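Low molecular weight protein-tyrosine-phosphatase yfkJ (PDB 4ETM) removes phosphate from phosphotyrosine-containing proteins as a low molecular weight protein-tyrosine phosphatase, and is involved in resistance to ethanol stress. Local coordinates at residues D130-S135 with I156-E161; K46-K51 with S166-K171. All blocks are in the same frame, centred on the assembly; numbering follows the deposited sequence.

Contact 1 (D130-S135 with I156-E161)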
ATOM      1  N   ASP A 130       5.891 -11.514   2.751  1.00 19.30           N
ATOM      2  CA  ASP A 130       5.609 -11.586   4.188  1.00 22.72           C
ATOM      3  C   ASP A 130       5.805 -13.039   4.656  1.00 22.83           C
ATOM      4  O   ASP A 130       6.137 -13.302   5.820  1.00 24.96           O
ATOM      5  CB  ASP A 130       4.176 -11.097   4.521  1.00 19.17           C
ATOM      6  CG  ASP A 130       3.988  -9.579   4.336  1.00 22.06           C
ATOM      7  OD1 ASP A 130       4.986  -8.845   4.166  1.00 27.05           O
ATOM      8  OD2 ASP A 130       2.823  -9.111   4.377  1.00 23.16           O
ATOM      9  N   TYR A 131       5.616 -13.991   3.740  1.00 21.95           N
ATOM     10  CA  TYR A 131       5.768 -15.407   4.073  1.00 21.55           C
ATOM     11  C   TYR A 131       7.210 -15.906   4.042  1.00 27.40           C
ATOM     12  O   TYR A 131       7.509 -16.986   4.550  1.00 28.46           O
ATOM     13  CB  TYR A 131       4.909 -16.269   3.159  1.00 20.19           C
ATOM     14  CG  TYR A 131       3.436 -16.046   3.375  1.00 22.75           C
ATOM     15  CD1 TYR A 131       2.725 -16.820   4.290  1.00 24.80           C
ATOM     16  CD2 TYR A 131       2.766 -15.036   2.704  1.00 18.88           C
ATOM     17  CE1 TYR A 131       1.376 -16.616   4.496  1.00 22.20           C
ATOM     18  CE2 TYR A 131       1.428 -14.827   2.904  1.00 24.33           C
ATOM     19  CZ  TYR A 131       0.736 -15.612   3.800  1.00 25.65           C
ATOM     20  OH  TYR A 131      -0.606 -15.387   3.998  1.00 20.97           O
ATOM     21  N   VAL A 132       8.091 -15.132   3.422  1.00 28.46           N
ATOM     22  CA  VAL A 132       9.508 -15.453   3.424  1.00 29.45           C
ATOM     23  C   VAL A 132      10.095 -14.811   4.668  1.00 32.46           C
ATOM     24  O   VAL A 132      10.538 -13.665   4.640  1.00 34.93           O
ATOM     25  CB  VAL A 132      10.209 -14.911   2.166  1.00 27.83           C
ATOM     26  CG1 VAL A 132      11.691 -15.279   2.170  1.00 31.20           C
ATOM     27  CG2 VAL A 132       9.532 -15.446   0.928  1.00 26.01           C
ATOM     28  N   GLU A 133      10.056 -15.543   5.774  1.00 38.67           N
ATOM     29  CA  GLU A 133      10.526 -15.008   7.034  1.00 39.42           C
ATOM     30  C   GLU A 133      11.930 -15.527   7.286  1.00 50.43           C
ATOM     31  O   GLU A 133      12.114 -16.703   7.600  1.00 55.88           O
ATOM     32  CB  GLU A 133       9.590 -15.407   8.176  1.00 42.02           C
ATOM     33  N   ASP A 134      12.921 -14.652   7.136  1.00 51.54           N
ATOM     34  CA  ASP A 134      12.688 -13.265   6.757  1.00 50.81           C
ATOM     35  C   ASP A 134      13.769 -12.806   5.800  1.00 56.14           C
ATOM     36  O   ASP A 134      14.957 -12.898   6.105  1.00 60.99           O
ATOM     37  CB  ASP A 134      12.660 -12.352   7.985  1.00 57.62           C
ATOM     38  N   SER A 135      13.358 -12.314   4.638  1.00 55.85           N
ATOM     39  CA  SER A 135      14.311 -11.782   3.680  1.00 60.34           C
ATOM     40  C   SER A 135      14.428 -10.269   3.780  1.00 62.68           C
ATOM     41  O   SER A 135      15.438  -9.762   4.265  1.00 66.45           O
ATOM     42  CB  SER A 135      13.957 -12.199   2.252  1.00 61.78           C
ATOM     43  OG  SER A 135      14.517 -13.465   1.947  1.00 68.95           O
ATOM     44  N   ILE A 156       9.405 -14.702  -6.681  1.00 14.92           N
ATOM     45  CA  ILE A 156       8.096 -15.323  -6.675  1.00 14.42           C
ATOM     46  C   ILE A 156       8.214 -16.829  -6.430  1.00 16.73           C
ATOM     47  O   ILE A 156       7.345 -17.410  -5.775  1.00 17.63           O
ATOM     48  CB  ILE A 156       7.307 -14.986  -7.941  1.00 13.15           C
ATOM     49  CG1 ILE A 156       6.841 -13.529  -7.873  1.00 12.42           C
ATOM     50  CG2 ILE A 156       6.121 -15.900  -8.090  1.00 15.21           C
ATOM     51  CD1 ILE A 156       6.038 -13.072  -9.102  1.00 12.39           C
ATOM     52  N   LYS A 157       9.302 -17.449  -6.901  1.00 16.85           N
ATOM     53  CA  LYS A 157       9.532 -18.857  -6.583  1.00 18.43           C
ATOM     54  C   LYS A 157       9.652 -19.101  -5.083  1.00 20.84           C
ATOM     55  O   LYS A 157       8.948 -19.944  -4.542  1.00 22.83           O
ATOM     56  CB  LYS A 157      10.752 -19.414  -7.316  1.00 17.96           C
ATOM     57  CG  LYS A 157      10.482 -19.710  -8.783  1.00 27.71           C
ATOM     58  CD  LYS A 157      11.722 -20.167  -9.516  1.00 24.16           C
ATOM     59  CE  LYS A 157      12.187 -21.524  -9.032  1.00 28.67           C
ATOM     60  NZ  LYS A 157      13.388 -21.968  -9.790  1.00 37.96           N
ATOM     61  N   THR A 158      10.535 -18.366  -4.419  1.00 20.03           N
ATOM     62  CA  THR A 158      10.737 -18.555  -2.985  1.00 23.16           C
ATOM     63  C   THR A 158       9.485 -18.176  -2.192  1.00 22.10           C
ATOM     64  O   THR A 158       9.110 -18.850  -1.230  1.00 25.17           O
ATOM     65  CB  THR A 158      11.967 -17.779  -2.468  1.00 31.73           C
ATOM     66  OG1 THR A 158      11.773 -16.374  -2.647  1.00 45.49           O
ATOM     67  CG2 THR A 158      13.201 -18.203  -3.226  1.00 27.37           C
ATOM     68  N   GLY A 159       8.828 -17.107  -2.614  1.00 18.84           N
ATOM     69  CA  GLY A 159       7.636 -16.669  -1.922  1.00 17.68           C
ATOM     70  C   GLY A 159       6.547 -17.725  -1.990  1.00 19.26           C
ATOM     71  O   GLY A 159       5.902 -18.007  -0.981  1.00 20.85           O
ATOM     72  N   CYS A 160       6.323 -18.283  -3.177  1.00 18.70           N
ATOM     73  CA  CYS A 160       5.284 -19.296  -3.356  1.00 20.04           C
ATOM     74  C   CYS A 160       5.591 -20.569  -2.584  1.00 25.97           C
ATOM     75  O   CYS A 160       4.678 -21.221  -2.068  1.00 22.55           O
ATOM     76  CB  CYS A 160       5.075 -19.623  -4.829  1.00 16.35           C
ATOM     77  SG  CYS A 160       4.202 -18.342  -5.753  1.00 17.99           S
ATOM     78  N   GLU A 161       6.871 -20.921  -2.514  1.00 18.63           N
ATOM     79  CA  GLU A 161       7.305 -22.066  -1.724  1.00 20.20           C
ATOM     80  C   GLU A 161       6.939 -21.898  -0.254  1.00 20.56           C
ATOM     81  O   GLU A 161       6.356 -22.801   0.354  1.00 24.37           O
ATOM     82  CB  GLU A 161       8.815 -22.290  -1.882  1.00 21.15           C
ATOM     83  CG  GLU A 161       9.190 -22.886  -3.221  1.00 42.75           C
ATOM     84  CD  GLU A 161      10.681 -22.873  -3.481  1.00 52.66           C
ATOM     85  OE1 GLU A 161      11.457 -22.713  -2.511  1.00 54.48           O
ATOM     86  OE2 GLU A 161      11.072 -23.024  -4.660  1.00 56.44           O
TER

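Contact 2 (K46-K51 with S166-K171)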
ATOM      1  N   LYS A  46       2.944 -31.357  -4.794  1.00 34.03           N
ATOM      2  CA  LYS A  46       2.665 -31.850  -3.452  1.00 33.47           C
ATOM      3  C   LYS A  46       1.411 -32.713  -3.438  1.00 31.40           C
ATOM      4  O   LYS A  46       1.033 -33.240  -2.398  1.00 38.38           O
ATOM      5  CB  LYS A  46       2.494 -30.676  -2.483  1.00 32.59           C
ATOM      6  CG  LYS A  46       3.715 -29.787  -2.361  1.00 35.00           C
ATOM      7  CD  LYS A  46       4.737 -30.361  -1.396  1.00 42.28           C
ATOM      8  CE  LYS A  46       5.828 -29.341  -1.107  1.00 46.26           C
ATOM      9  NZ  LYS A  46       6.817 -29.821  -0.105  1.00 48.05           N
ATOM     10  N   GLY A  47       0.772 -32.856  -4.595  1.00 30.71           N
ATOM     11  CA  GLY A  47      -0.459 -33.622  -4.695  1.00 30.32           C
ATOM     12  C   GLY A  47      -1.629 -32.916  -4.032  1.00 32.28           C
ATOM     13  O   GLY A  47      -2.460 -33.548  -3.378  1.00 35.65           O
ATOM     14  N   LEU A  48      -1.700 -31.596  -4.198  1.00 28.82           N
ATOM     15  CA  LEU A  48      -2.755 -30.827  -3.552  1.00 26.84           C
ATOM     16  C   LEU A  48      -3.711 -30.171  -4.540  1.00 26.81           C
ATOM     17  O   LEU A  48      -4.465 -29.266  -4.165  1.00 27.85           O
ATOM     18  CB  LEU A  48      -2.155 -29.780  -2.612  1.00 26.11           C
ATOM     19  CG  LEU A  48      -1.405 -30.377  -1.417  1.00 28.69           C
ATOM     20  CD1 LEU A  48      -0.570 -29.303  -0.760  1.00 33.46           C
ATOM     21  CD2 LEU A  48      -2.359 -30.998  -0.401  1.00 29.48           C
ATOM     22  N   GLU A  49      -3.695 -30.638  -5.790  1.00 31.26           N
ATOM     23  CA  GLU A  49      -4.588 -30.108  -6.821  1.00 36.41           C
ATOM     24  C   GLU A  49      -6.062 -30.202  -6.438  1.00 34.46           C
ATOM     25  O   GLU A  49      -6.879 -29.426  -6.923  1.00 40.82           O
ATOM     26  CB  GLU A  49      -4.369 -30.803  -8.172  1.00 40.97           C
ATOM     27  CG  GLU A  49      -3.083 -30.422  -8.875  1.00 50.23           C
ATOM     28  CD  GLU A  49      -3.285 -30.033 -10.339  1.00 55.49           C
ATOM     29  OE1 GLU A  49      -3.630 -30.917 -11.154  1.00 50.68           O
ATOM     30  OE2 GLU A  49      -3.090 -28.838 -10.672  1.00 58.16           O
ATOM     31  N   GLY A  50      -6.398 -31.149  -5.571  1.00 33.10           N
ATOM     32  CA  GLY A  50      -7.777 -31.350  -5.167  1.00 38.04           C
ATOM     33  C   GLY A  50      -8.170 -30.579  -3.920  1.00 37.38           C
ATOM     34  O   GLY A  50      -9.314 -30.675  -3.462  1.00 38.08           O
ATOM     35  N   LYS A  51      -7.230 -29.817  -3.367  1.00 29.61           N
ATOM     36  CA  LYS A  51      -7.472 -29.095  -2.118  1.00 35.30           C
ATOM     37  C   LYS A  51      -7.227 -27.594  -2.221  1.00 33.95           C
ATOM     38  O   LYS A  51      -7.871 -26.807  -1.529  1.00 33.22           O
ATOM     39  CB  LYS A  51      -6.613 -29.667  -0.990  1.00 39.14           C
ATOM     40  CG  LYS A  51      -6.900 -29.049   0.373  1.00 44.77           C
ATOM     41  CD  LYS A  51      -8.348 -29.263   0.776  1.00 42.78           C
ATOM     42  CE  LYS A  51      -8.698 -28.536   2.059  1.00 42.52           C
ATOM     43  NZ  LYS A  51      -9.920 -29.070   2.725  1.00 32.92           N
ATOM     44  N   SER A 166       3.216 -22.545   4.522  1.00 23.00           N
ATOM     45  CA  SER A 166       2.441 -21.866   5.558  1.00 23.22           C
ATOM     46  C   SER A 166       0.989 -22.333   5.497  1.00 23.41           C
ATOM     47  O   SER A 166       0.364 -22.598   6.525  1.00 24.47           O
ATOM     48  CB  SER A 166       2.531 -20.345   5.370  1.00 24.86           C
ATOM     49  OG  SER A 166       1.660 -19.661   6.253  1.00 31.33           O
ATOM     50  N   ILE A 167       0.458 -22.444   4.286  1.00 22.59           N
ATOM     51  CA  ILE A 167      -0.899 -22.944   4.104  1.00 23.87           C
ATOM     52  C   ILE A 167      -1.007 -24.414   4.521  1.00 30.07           C
ATOM     53  O   ILE A 167      -1.983 -24.810   5.163  1.00 31.90           O
ATOM     54  CB  ILE A 167      -1.378 -22.763   2.651  1.00 22.09           C
ATOM     55  CG1 ILE A 167      -1.317 -21.286   2.254  1.00 23.10           C
ATOM     56  CG2 ILE A 167      -2.785 -23.278   2.488  1.00 22.85           C
ATOM     57  CD1 ILE A 167      -1.664 -21.002   0.808  1.00 20.13           C
ATOM     58  N   GLN A 168      -0.001 -25.219   4.181  1.00 28.49           N
ATOM     59  CA  GLN A 168       0.018 -26.630   4.587  1.00 32.06           C
ATOM     60  C   GLN A 168       0.061 -26.792   6.108  1.00 35.34           C
ATOM     61  O   GLN A 168      -0.571 -27.694   6.671  1.00 29.91           O
ATOM     62  CB  GLN A 168       1.207 -27.369   3.969  1.00 36.29           C
ATOM     63  CG  GLN A 168       1.072 -27.700   2.492  1.00 42.23           C
ATOM     64  CD  GLN A 168       2.132 -28.691   2.036  1.00 51.10           C
ATOM     65  OE1 GLN A 168       1.841 -29.654   1.326  1.00 57.11           O
ATOM     66  NE2 GLN A 168       3.370 -28.463   2.457  1.00 51.85           N
ATOM     67  N   LYS A 169       0.817 -25.928   6.777  1.00 31.09           N
ATOM     68  CA  LYS A 169       0.872 -25.951   8.234  1.00 30.44           C
ATOM     69  C   LYS A 169      -0.426 -25.444   8.863  1.00 32.76           C
ATOM     70  O   LYS A 169      -0.949 -26.054   9.802  1.00 36.39           O
ATOM     71  CB  LYS A 169       2.055 -25.132   8.751  1.00 33.11           C
ATOM     72  CG  LYS A 169       2.125 -25.068  10.270  1.00 39.31           C
ATOM     73  CD  LYS A 169       3.388 -24.366  10.748  1.00 41.78           C
ATOM     74  CE  LYS A 169       3.485 -24.396  12.269  1.00 51.69           C
ATOM     75  NZ  LYS A 169       4.737 -23.746  12.757  1.00 55.96           N
ATOM     76  N   GLU A 170      -0.942 -24.332   8.342  1.00 33.87           N
ATOM     77  CA  GLU A 170      -2.141 -23.696   8.894  1.00 36.09           C
ATOM     78  C   GLU A 170      -3.396 -24.550   8.739  1.00 32.80           C
ATOM     79  O   GLU A 170      -4.101 -24.811   9.717  1.00 33.76           O
ATOM     80  CB  GLU A 170      -2.364 -22.318   8.257  1.00 34.29           C
ATOM     81  CG  GLU A 170      -3.665 -21.634   8.670  1.00 41.52           C
ATOM     82  CD  GLU A 170      -3.652 -21.157  10.117  1.00 54.90           C
ATOM     83  OE1 GLU A 170      -2.562 -21.125  10.727  1.00 65.06           O
ATOM     84  OE2 GLU A 170      -4.734 -20.814  10.648  1.00 48.65           O
ATOM     85  N   LYS A 171      -3.667 -24.981   7.510  1.00 33.86           N
ATOM     86  CA  LYS A 171      -4.843 -25.793   7.217  1.00 40.75           C
ATOM     87  C   LYS A 171      -4.577 -27.264   7.515  1.00 43.19           C
ATOM     88  O   LYS A 171      -5.409 -28.122   7.218  1.00 45.63           O
ATOM     89  CB  LYS A 171      -5.265 -25.627   5.754  1.00 37.81           C
ATOM     90  CG  LYS A 171      -5.062 -24.230   5.198  1.00 41.49           C
ATOM     91  CD  LYS A 171      -6.362 -23.466   5.032  1.00 47.43           C
ATOM     92  CE  LYS A 171      -7.015 -23.158   6.364  1.00 49.72           C
ATOM     93  NZ  LYS A 171      -7.843 -21.923   6.288  1.00 50.20           N
TER

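Contact 1 (D130-S135 with I156-E161)
V132 sets one methyl against the backbone of G159 on helix 149-170. Its CG2 lies 3.6 Å from G159 CA and 4.0 Å from G159 N. With no side chain at G159, the methyl meets the main chain of the helix directly. The two backbones come close as a result, with V132 CA 5.8 Å from G159 CA. CG2 also comes near T158, at 4.1 Å from T158 O and 4.3 Å from T158 OG1. The contact is van der Waals in kind and small. The torsion of V132 decides which branch touches: CG1 stands opposite the backbone N (chi1 -179°), which puts CG2 beside that nitrogen and on the helix side. T158 OG1 is turned back along its own helix and hydrogen-bonds L155 O. The threonine therefore borders the methyl with an oxygen that already has a partner.

This is the low molecular weight phosphatase fold, a parallel four-stranded sheet flanked by helices. Segment 130-135 belongs to the long loop between strand 125-127 and helix 143-146. Further along, the same loop carries the proton donor D142. The active-site R31 stands at the start of helix 31-45, which packs beside helix 149-170.

The loop backbone presents V132 at the centre of an inverse gamma turn, in which E133 N makes a weak hydrogen bond to Y131 O. S135 N then bonds V132 O at 3.1 Å, and a cis peptide precedes D134. Y131 points its CB at the helix, but its ring runs away from residues 156-161 to L163, and to Y101 and I103 of strand 101-104. On another side of the helix, I156 packs on A35 and C160 on F39, both in helix 31-45.

Contact 2 (K46-K51 with S166-K171)
The loop after helix 31-45, which holds L48, faces the last turn of helix 149-170, which holds Q168, and the backbones stay well apart. Segment 46-51 leaves helix 31-45 through a Schellman motif, with G47 at positive phi (71°). A tight turn follows, in which K51 N donates to L48 O at 2.9 Å. In segment 166-171, K171 N still bonds I167 O at 2.9 Å before the chain leaves helical geometry. The closest CA atoms across the contact, those of L48 and Q168, are 9.6 Å apart, so side chains span the distance.

Q168 does most of the reaching. Its CG stands opposite the carbonyl carbon (chi1 -75°) and the chain beyond is extended, which carries the amide over to the loop. As modelled, Q168 OE1 lies 3.2 Å from L48 CD1, a tight approach of oxygen to methyl. Q168 CG and CD lie farther from the same methyl, with CG at 4.0 Å. L48 itself is buried, and its side chain meets that of Q168 at a slant. K46 comes from another direction and runs nearly at right angles to Q168. Its aliphatic part bends at chi2 (-82°) and passes OE1 with CB and CD each 4.0 Å from that oxygen. The amide oxygen thus faces hydrocarbon from both residues.

Behind Q168, I167 packs on V21 and Y101 of the sheet and on F39 of helix 31-45. K51 takes little part; its NZ hydrogen-bonds R15 O and S17 O, probably in the expression-tag leader. The contact lies away from the annotated catalytic residues. It joins the C-terminal helix to the second of the two loops of the beta-alpha-beta crossover from strand 19-25 through helix 31-45 to strand 52-58.

From the N terminus, the chain first meets contact 2 at residues 46-51, between helix 31-45 and strand 52-58. It then passes through the rest of the sheet. After strand 125-127 it reaches residues 130-135, the first half of contact 1. That contact closes a short loop of 20 intervening residues when helix 149-170 brings in 156-161. Contact 2 closes later on the same helix, at 166-171, around 114 residues. Contact 1 is therefore nested inside contact 2. The two centres are 16 Å apart, and Y131 CE1 packs 3.5 Å from S166 OG between them. One helix thus meets loops from both halves of the chain.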